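Local atomic coordinates of protein (superoxide dismutase) (Sulfolobus acidocaldarius, PDB entry 1B06), a protein that converts toxic superoxide radicals into hydrogen peroxide and molecular oxygen, using one iron ion bound in each subunit. Residues V32-N35 with G36-G40; Y24-K27 with D28-D31. All coordinates share one frame; numbering follows the deposited sequence.

Interaction 1. Residues V32-N35 with G36-G40. With FE (Fe (III) ion), chain G.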
loop_
_atom_site.group_PDB
_atom_site.type_symbol
_atom_site.label_atom_id
_atom_site.label_comp_id
_atom_site.label_asym_id
_atom_site.label_seq_id
_atom_site.Cartn_x
_atom_site.Cartn_y
_atom_site.Cartn_z
ATOM N N VAL A 32 21.007 -9.515 -16.437
ATOM C CA VAL A 32 20.139 -10.109 -15.418
ATOM C C VAL A 32 18.810 -9.358 -15.242
ATOM O O VAL A 32 17.796 -9.949 -14.869
ATOM C CB VAL A 32 20.862 -10.190 -14.055
ATOM C CG1 VAL A 32 21.138 -8.793 -13.528
ATOM C CG2 VAL A 32 20.024 -10.976 -13.069
ATOM N N HIS A 33 18.820 -8.056 -15.510
ATOM C CA HIS A 33 17.616 -7.235 -15.400
ATOM C C HIS A 33 16.603 -7.692 -16.444
ATOM O O HIS A 33 15.403 -7.780 -16.179
ATOM C CB HIS A 33 17.966 -5.766 -15.646
ATOM C CG HIS A 33 16.927 -4.800 -15.169
ATOM N ND1 HIS A 33 17.140 -3.437 -15.138
ATOM C CD2 HIS A 33 15.675 -4.996 -14.689
ATOM C CE1 HIS A 33 16.066 -2.837 -14.657
ATOM N NE2 HIS A 33 15.163 -3.760 -14.377
ATOM N N TYR A 34 17.110 -7.982 -17.638
ATOM C CA TYR A 34 16.285 -8.413 -18.755
ATOM C C TYR A 34 16.011 -9.919 -18.746
ATOM O O TYR A 34 14.857 -10.340 -18.722
ATOM C CB TYR A 34 16.956 -8.003 -20.073
ATOM C CG TYR A 34 16.289 -8.563 -21.307
ATOM C CD1 TYR A 34 15.042 -8.101 -21.715
ATOM C CD2 TYR A 34 16.891 -9.578 -22.046
ATOM C CE1 TYR A 34 14.405 -8.638 -22.825
ATOM C CE2 TYR A 34 16.264 -10.125 -23.161
ATOM C CZ TYR A 34 15.020 -9.652 -23.543
ATOM O OH TYR A 34 14.375 -10.210 -24.622
ATOM N N ASN A 35 17.065 -10.726 -18.756
ATOM C CA ASN A 35 16.906 -12.177 -18.769
ATOM C C ASN A 35 16.463 -12.768 -17.440
ATOM O O ASN A 35 15.926 -13.874 -17.395
ATOM C CB ASN A 35 18.207 -12.847 -19.203
ATOM C CG ASN A 35 18.524 -12.599 -20.653
ATOM O OD1 ASN A 35 17.733 -12.932 -21.541
ATOM N ND2 ASN A 35 19.683 -12.001 -20.910
ATOM N N GLY A 36 16.688 -12.037 -16.358
ATOM C CA GLY A 36 16.297 -12.538 -15.055
ATOM C C GLY A 36 14.969 -11.997 -14.572
ATOM O O GLY A 36 13.968 -12.715 -14.543
ATOM N N HIS A 37 14.957 -10.720 -14.207
ATOM C CA HIS A 37 13.757 -10.074 -13.693
ATOM C C HIS A 37 12.578 -9.979 -14.665
ATOM O O HIS A 37 11.498 -10.494 -14.379
ATOM C CB HIS A 37 14.116 -8.680 -13.154
ATOM C CG HIS A 37 15.131 -8.708 -12.054
ATOM N ND1 HIS A 37 14.797 -8.952 -10.738
ATOM C CD2 HIS A 37 16.476 -8.548 -12.074
ATOM C CE1 HIS A 37 15.890 -8.942 -9.997
ATOM N NE2 HIS A 37 16.924 -8.698 -10.782
ATOM N N HIS A 38 12.770 -9.327 -15.808
ATOM C CA HIS A 38 11.672 -9.183 -16.756
ATOM C C HIS A 38 11.077 -10.529 -17.162
ATOM O O HIS A 38 9.862 -10.713 -17.130
ATOM C CB HIS A 38 12.133 -8.416 -17.996
ATOM C CG HIS A 38 11.008 -7.927 -18.857
ATOM N ND1 HIS A 38 11.202 -7.067 -19.915
ATOM C CD2 HIS A 38 9.683 -8.204 -18.837
ATOM C CE1 HIS A 38 10.046 -6.837 -20.512
ATOM N NE2 HIS A 38 9.107 -7.515 -19.877
ATOM N N LYS A 39 11.928 -11.474 -17.542
ATOM C CA LYS A 39 11.449 -12.791 -17.940
ATOM C C LYS A 39 10.616 -13.405 -16.820
ATOM O O LYS A 39 9.605 -14.053 -17.061
ATOM C CB LYS A 39 12.632 -13.707 -18.249
ATOM C CG LYS A 39 12.242 -15.141 -18.553
ATOM C CD LYS A 39 12.672 -15.539 -19.959
ATOM C CE LYS A 39 13.895 -16.468 -19.951
ATOM N NZ LYS A 39 14.609 -16.505 -18.635
ATOM N N GLY A 40 11.056 -13.197 -15.588
ATOM C CA GLY A 40 10.345 -13.747 -14.452
ATOM C C GLY A 40 8.947 -13.189 -14.269
ATOM O O GLY A 40 8.051 -13.895 -13.809
HETATM FE FE FE G . 13.478 -3.434 -12.958
HETATM O O HOH W 1 11.841 -3.052 -11.736
#
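His33 and His37 lie four residues apart on helix 27-57, and His37 CB meets the imidazole of His33 at its edge, 4.3 Å from His33 CD2. The tight side is the backbone with the buried His33, Tyr34 and His38. The backbone widens into a pi-type turn: His37 N gives the main bond to Val32 O (3.0 Å, N-H...O angle 152°), His38 N binds His33 O at 3.1 Å, and Gly36 N adds only a weak bond to Val32 O. With CG anti to the backbone N (chi1 -163°), the His33 ring swings off the helix and NE2 binds the iron at 2.2 Å; His84, Asp170, His174 and a water complete the five ligands. His37 folds back instead, its CD2 lying 3.4 Å from Val32 O, and its NE2 bonds Tyr177 OH of the second subunit. The loose side is that of exposed Lys39, whose chain, bent three times, curls back until NZ reaches Asn35 O at 3.2 Å, in the carbonyl plane. Tyr34 and His38 face other parts of the chain, Tyr34 OH bonding Pro12 O while His38 bonds His81 and Trp88 on helix 67-89, the other arm of the alpha-hairpin that packs beside this turn.

Interaction 2. Residues Y24-K27 with D28-D31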
loop_
_atom_site.group_PDB
_atom_site.type_symbol
_atom_site.label_atom_id
_atom_site.label_comp_id
_atom_site.label_asym_id
_atom_site.label_seq_id
_atom_site.Cartn_x
_atom_site.Cartn_y
_atom_site.Cartn_z
ATOM N N TYR A 24 26.912 4.128 -18.752
ATOM C CA TYR A 24 25.867 4.551 -17.821
ATOM C C TYR A 24 25.212 3.407 -17.057
ATOM O O TYR A 24 24.939 3.526 -15.863
ATOM C CB TYR A 24 24.843 5.384 -18.580
ATOM C CG TYR A 24 25.535 6.419 -19.436
ATOM C CD1 TYR A 24 26.262 7.453 -18.849
ATOM C CD2 TYR A 24 25.529 6.326 -20.829
ATOM C CE1 TYR A 24 26.971 8.364 -19.624
ATOM C CE2 TYR A 24 26.236 7.231 -21.611
ATOM C CZ TYR A 24 26.955 8.247 -21.001
ATOM O OH TYR A 24 27.656 9.147 -21.764
ATOM N N ILE A 25 24.955 2.301 -17.744
ATOM C CA ILE A 25 24.388 1.117 -17.107
ATOM C C ILE A 25 25.144 -0.075 -17.675
ATOM O O ILE A 25 25.022 -0.390 -18.858
ATOM C CB ILE A 25 22.883 0.950 -17.404
ATOM C CG1 ILE A 25 22.142 2.246 -17.068
ATOM C CG2 ILE A 25 22.322 -0.211 -16.583
ATOM C CD1 ILE A 25 20.635 2.135 -17.150
ATOM N N SER A 26 25.932 -0.729 -16.830
ATOM C CA SER A 26 26.731 -1.876 -17.254
ATOM C C SER A 26 25.924 -3.042 -17.824
ATOM O O SER A 26 24.761 -3.244 -17.480
ATOM C CB SER A 26 27.583 -2.371 -16.084
ATOM O OG SER A 26 26.829 -3.206 -15.229
ATOM N N LYS A 27 26.567 -3.814 -18.694
ATOM C CA LYS A 27 25.935 -4.967 -19.319
ATOM C C LYS A 27 25.582 -6.027 -18.287
ATOM O O LYS A 27 24.660 -6.812 -18.491
ATOM C CB LYS A 27 26.860 -5.569 -20.380
ATOM C CG LYS A 27 28.157 -6.131 -19.825
ATOM C CD LYS A 27 29.316 -5.931 -20.803
ATOM C CE LYS A 27 30.671 -5.998 -20.101
ATOM N NZ LYS A 27 31.021 -7.385 -19.679
ATOM N N ASP A 28 26.313 -6.048 -17.177
ATOM C CA ASP A 28 26.051 -7.016 -16.115
ATOM C C ASP A 28 24.658 -6.801 -15.544
ATOM O O ASP A 28 23.972 -7.755 -15.179
ATOM C CB ASP A 28 27.074 -6.873 -14.992
ATOM C CG ASP A 28 28.447 -7.361 -15.391
ATOM O OD1 ASP A 28 28.542 -8.156 -16.351
ATOM O OD2 ASP A 28 29.431 -6.949 -14.741
ATOM N N ILE A 29 24.250 -5.538 -15.465
ATOM C CA ILE A 29 22.941 -5.188 -14.941
ATOM C C ILE A 29 21.865 -5.508 -15.971
ATOM O O ILE A 29 20.890 -6.191 -15.669
ATOM C CB ILE A 29 22.879 -3.690 -14.587
ATOM C CG1 ILE A 29 23.613 -3.443 -13.267
ATOM C CG2 ILE A 29 21.437 -3.232 -14.490
ATOM C CD1 ILE A 29 23.891 -1.978 -12.988
ATOM N N ILE A 30 22.055 -5.019 -17.190
ATOM C CA ILE A 30 21.097 -5.239 -18.264
ATOM C C ILE A 30 20.814 -6.717 -18.501
ATOM O O ILE A 30 19.667 -7.117 -18.688
ATOM C CB ILE A 30 21.596 -4.601 -19.575
ATOM C CG1 ILE A 30 21.793 -3.101 -19.368
ATOM C CG2 ILE A 30 20.588 -4.836 -20.697
ATOM C CD1 ILE A 30 20.498 -2.344 -19.061
ATOM N N ASP A 31 21.862 -7.527 -18.488
ATOM C CA ASP A 31 21.718 -8.959 -18.706
ATOM C C ASP A 31 20.731 -9.617 -17.736
ATOM O O ASP A 31 19.737 -10.209 -18.161
ATOM C CB ASP A 31 23.084 -9.632 -18.589
ATOM C CG ASP A 31 23.043 -11.104 -18.949
ATOM O OD1 ASP A 31 22.394 -11.459 -19.956
ATOM O OD2 ASP A 31 23.662 -11.907 -18.217
#
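Ile25 meets the first turn of the helix through a single methyl: its CG2 rests 3.7 Å from Ile30 CD1 and 3.8 Å from Ile29 CG2. Each of these isoleucine side chains crosses that of Ile25 at about a right angle. The contact depends on CG2 of Ile25 standing anti to the backbone N while CG1 lies beside that N (chi1 -52°). On Ile30, CG1 also packs against the backbone, 3.5 Å from Ser26 O.

That carbonyl oxygen is the polar centre of the turn. It takes a nearly straight bond from Ile30 N (3.2 Å, 172°), with the donor in the carbonyl plane, and a second, weak one from Ile29 N. Ser26 is the N-cap of helix 27-57: its OG, placed between the backbone N and the carbonyl carbon (chi1 82°), accepts a long, weak bond from Ile29 N at 3.5 Å. One N-H is therefore shared by the hydroxyl and the carbonyl of the same residue. The next rung is regular, Asp31 N to Lys27 O at 2.9 Å.

On the exposed side Lys27 and Asp28 run side by side and point the same way, Lys27 NZ and Asp28 OD1 4.2 Å apart, beyond a salt bridge. Asp28, in the first turn, probably gains from the partial positive charge of the helix N-terminus.

Farther out, Ser26 N hydrogen-bonds Gln179 OE1 and Lys27 N hydrogen-bonds Glu22 OE2, fixing the chain as it enters the helix. Asp31 OD1 bonds Asn35 ND2 one turn on. Ile29 packs on Leu178 and Gln179 of helix 177-180, and Ile30 touches Leu14.

How the interactions relate
Both interactions belong to helix 27-57 of the alpha-hairpin domain and adjoin in sequence, their centres 12 Å apart. Interaction 2 starts the helix, where a serine cap and apolar isoleucine packing bring the loop into the first turn; interaction 1 lies farther along, where a widened turn carries an iron ligand. Each has a buried face and a lysine on its outer side. The inner face of 24-31 is aliphatic, whereas that of 32-40 is aromatic and polar, with histidines turned to the metal and to helix 67-89. The second subunit reaches interaction 1 but does not touch interaction 2. Ile29 lies close to His33, about 4 Å between nearest side-chain atoms.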